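Local structure of uncharacterized protein (Mycobacterium tuberculosis, 6Y56) at residues A[35-46]-A[78-86]. The protein is a nucleotidyltransferase toxin of a toxin-antitoxin system, MenT4, and probably acts by transferring nucleotides to a target such as tRNA. Sequence-based numbering, arbitrary orientation.
Sequences LSQTVQFGDNRL and VVLEVCELI
Arg45 stretches across Val78 to reach Glu81. Val78 CG2 packs 3.7 Å above its guanidinium plane, over the centre of one face, and Gln40 CB over the opposite face. Glu81 OE1 meets the edge: Arg45 NH2 donates to its syn lone pair at 3.2 Å, nearly straight (165°), the carboxylate standing perpendicular to the guanidinium. Arg45 NH1 turns back on its own loop and donates a bent hydrogen bond (132°) to Gln40 O, 2.8 Å away and tilted from the guanidinium plane; the two bonds fix the group's rotation. With CG anti to the backbone N (chi1 175°), the extended Glu81 chain carries its carboxylate up to Arg45 NH2, while OE2 accepts from a water that in turn accepts from Gln40 N. Away from the salt bridge the contact is mostly aliphatic. Leu85 CD2 meets Thr38 CB tip to tip at 3.5 Å; Leu35 and Leu85 slide past each other in opposite directions. Val82 splits its branches, CG1 against Leu35 and CG2 against both Val39 CG1 and Leu46 CD2. Phe71 of strand 68-72 touches Leu35 and Leu46. The contact packs helix 76-86 against the end of helix 19-38 and the following loop, where Arg45 and Leu46 together face Gly42, both N atoms donating to Gly42 O, which fits a classic beta bulge, within the AbiEii-family nucleotidyltransferase fold.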
# COMPACT_ATOMS: atom_id res chain seq x y z
N LEU A 35 -8.62 -10.02 -11.73
CA LEU A 35 -7.32 -9.73 -12.32
C LEU A 35 -6.46 -10.99 -12.38
O LEU A 35 -5.77 -11.23 -13.38
CB LEU A 35 -6.59 -8.66 -11.50
CG LEU A 35 -7.21 -7.26 -11.52
CD1 LEU A 35 -6.28 -6.29 -10.80
CD2 LEU A 35 -7.48 -6.77 -12.94
N SER A 36 -6.51 -11.82 -11.33
CA SER A 36 -5.66 -13.00 -11.30
C SER A 36 -6.04 -13.99 -12.38
O SER A 36 -5.21 -14.79 -12.82
CB SER A 36 -5.73 -13.68 -9.94
OG SER A 36 -6.96 -14.36 -9.76
N GLN A 37 -7.30 -13.97 -12.80
CA GLN A 37 -7.75 -14.89 -13.83
C GLN A 37 -7.43 -14.41 -15.24
O GLN A 37 -7.52 -15.22 -16.17
CB GLN A 37 -9.26 -15.12 -13.72
CG GLN A 37 -9.68 -15.94 -12.50
CD GLN A 37 -9.41 -17.44 -12.68
OE1 GLN A 37 -8.50 -17.99 -12.07
NE2 GLN A 37 -10.22 -18.09 -13.51
N THR A 38 -7.06 -13.15 -15.42
CA THR A 38 -7.00 -12.54 -16.74
C THR A 38 -5.65 -11.93 -17.08
O THR A 38 -5.23 -11.99 -18.24
CB THR A 38 -8.08 -11.45 -16.85
OG1 THR A 38 -9.34 -11.94 -16.35
CG2 THR A 38 -8.25 -11.00 -18.29
N VAL A 39 -4.96 -11.32 -16.11
CA VAL A 39 -3.75 -10.54 -16.36
C VAL A 39 -2.56 -11.26 -15.75
O VAL A 39 -2.65 -11.83 -14.66
CB VAL A 39 -3.90 -9.14 -15.74
CG1 VAL A 39 -2.61 -8.34 -15.87
CG2 VAL A 39 -5.04 -8.40 -16.39
N GLN A 40 -1.42 -11.22 -16.45
CA GLN A 40 -0.20 -11.82 -15.93
C GLN A 40 0.43 -10.89 -14.89
O GLN A 40 0.77 -9.75 -15.21
CB GLN A 40 0.78 -12.08 -17.08
CG GLN A 40 2.09 -12.74 -16.64
CD GLN A 40 1.88 -14.13 -16.05
OE1 GLN A 40 1.44 -15.04 -16.74
NE2 GLN A 40 2.18 -14.28 -14.76
N PHE A 41 0.57 -11.37 -13.66
CA PHE A 41 1.33 -10.65 -12.65
C PHE A 41 2.78 -11.11 -12.68
O PHE A 41 3.11 -12.15 -13.26
CB PHE A 41 0.77 -10.94 -11.25
CG PHE A 41 -0.51 -10.22 -10.92
CD1 PHE A 41 -1.72 -10.62 -11.47
CD2 PHE A 41 -0.52 -9.17 -9.99
CE1 PHE A 41 -2.91 -9.96 -11.15
CE2 PHE A 41 -1.68 -8.52 -9.67
CZ PHE A 41 -2.89 -8.92 -10.24
N GLY A 42 3.66 -10.35 -12.05
CA GLY A 42 5.03 -10.80 -11.91
C GLY A 42 5.99 -9.64 -11.83
O GLY A 42 5.66 -8.49 -12.13
N ASP A 43 7.22 -9.96 -11.41
CA ASP A 43 8.29 -8.99 -11.31
C ASP A 43 8.44 -8.23 -12.62
O ASP A 43 8.41 -8.81 -13.71
CB ASP A 43 9.61 -9.72 -11.00
CG ASP A 43 9.65 -10.29 -9.60
OD1 ASP A 43 9.12 -9.64 -8.67
OD2 ASP A 43 10.22 -11.39 -9.42
N ASN A 44 8.59 -6.91 -12.51
CA ASN A 44 8.77 -6.01 -13.65
C ASN A 44 7.57 -6.01 -14.59
O ASN A 44 7.69 -5.60 -15.74
CB ASN A 44 10.07 -6.29 -14.41
CG ASN A 44 11.27 -6.22 -13.51
OD1 ASN A 44 11.55 -5.17 -12.92
ND2 ASN A 44 11.98 -7.33 -13.37
N ARG A 45 6.42 -6.46 -14.12
CA ARG A 45 5.20 -6.41 -14.92
C ARG A 45 4.04 -5.86 -14.10
O ARG A 45 3.48 -4.80 -14.43
CB ARG A 45 4.86 -7.78 -15.51
CG ARG A 45 3.73 -7.67 -16.51
CD ARG A 45 3.36 -8.98 -17.18
NE ARG A 45 2.64 -8.73 -18.44
CZ ARG A 45 1.37 -8.35 -18.53
NH1 ARG A 45 0.62 -8.15 -17.45
NH2 ARG A 45 0.84 -8.15 -19.73
N LEU A 46 3.65 -6.57 -13.04
CA LEU A 46 2.52 -6.13 -12.22
C LEU A 46 2.69 -6.78 -10.85
O LEU A 46 2.61 -8.01 -10.73
CB LEU A 46 1.21 -6.54 -12.86
CG LEU A 46 -0.05 -6.03 -12.17
CD1 LEU A 46 -0.16 -4.51 -12.24
CD2 LEU A 46 -1.27 -6.70 -12.79
N VAL A 78 0.48 -2.22 -19.75
CA VAL A 78 -0.05 -3.10 -18.72
C VAL A 78 -1.08 -2.37 -17.88
O VAL A 78 -2.14 -2.91 -17.54
CB VAL A 78 1.10 -3.67 -17.86
CG1 VAL A 78 0.56 -4.33 -16.61
CG2 VAL A 78 1.93 -4.64 -18.68
N VAL A 79 -0.80 -1.11 -17.54
CA VAL A 79 -1.76 -0.28 -16.81
C VAL A 79 -3.07 -0.21 -17.56
O VAL A 79 -4.15 -0.41 -16.99
CB VAL A 79 -1.17 1.12 -16.56
CG1 VAL A 79 -2.20 2.02 -15.90
CG2 VAL A 79 0.09 1.02 -15.70
N LEU A 80 -3.00 0.06 -18.86
CA LEU A 80 -4.23 0.18 -19.63
C LEU A 80 -4.99 -1.14 -19.68
O LEU A 80 -6.22 -1.16 -19.56
CB LEU A 80 -3.93 0.69 -21.04
CG LEU A 80 -5.18 0.96 -21.90
CD1 LEU A 80 -6.03 2.07 -21.31
CD2 LEU A 80 -4.77 1.31 -23.32
N GLU A 81 -4.27 -2.25 -19.85
CA GLU A 81 -4.92 -3.56 -19.86
C GLU A 81 -5.70 -3.79 -18.57
O GLU A 81 -6.88 -4.19 -18.60
CB GLU A 81 -3.86 -4.64 -20.06
CG GLU A 81 -4.36 -6.08 -19.97
CD GLU A 81 -3.23 -7.09 -19.92
OE1 GLU A 81 -2.05 -6.68 -19.85
OE2 GLU A 81 -3.51 -8.30 -19.96
N VAL A 82 -5.08 -3.49 -17.42
CA VAL A 82 -5.75 -3.65 -16.13
C VAL A 82 -6.96 -2.74 -16.02
O VAL A 82 -8.03 -3.17 -15.60
CB VAL A 82 -4.76 -3.41 -14.98
CG1 VAL A 82 -5.49 -3.42 -13.64
CG2 VAL A 82 -3.67 -4.46 -15.02
N CYS A 83 -6.81 -1.47 -16.42
CA CYS A 83 -7.91 -0.53 -16.25
C CYS A 83 -9.08 -0.87 -17.17
O CYS A 83 -10.24 -0.76 -16.76
CB CYS A 83 -7.41 0.90 -16.48
SG CYS A 83 -6.30 1.46 -15.15
N GLU A 84 -8.81 -1.28 -18.41
CA GLU A 84 -9.89 -1.69 -19.30
C GLU A 84 -10.61 -2.91 -18.75
O GLU A 84 -11.84 -3.03 -18.89
CB GLU A 84 -9.36 -2.01 -20.70
CG GLU A 84 -8.91 -0.81 -21.53
CD GLU A 84 -8.63 -1.21 -22.97
OE1 GLU A 84 -9.34 -2.10 -23.49
OE2 GLU A 84 -7.71 -0.65 -23.59
N LEU A 85 -9.87 -3.81 -18.10
CA LEU A 85 -10.48 -5.00 -17.53
C LEU A 85 -11.37 -4.64 -16.35
O LEU A 85 -12.49 -5.16 -16.23
CB LEU A 85 -9.39 -5.97 -17.11
CG LEU A 85 -9.89 -7.26 -16.47
CD1 LEU A 85 -10.77 -8.03 -17.45
CD2 LEU A 85 -8.71 -8.10 -16.03
N ILE A 86 -10.89 -3.75 -15.47
CA ILE A 86 -11.66 -3.38 -14.28
C ILE A 86 -12.94 -2.66 -14.68
O ILE A 86 -14.03 -2.97 -14.19
CB ILE A 86 -10.81 -2.51 -13.35
CG1 ILE A 86 -9.64 -3.31 -12.78
CG2 ILE A 86 -11.68 -1.96 -12.21
CD1 ILE A 86 -8.67 -2.48 -11.97
O HOH W 1 -1.47 -10.20 -19.11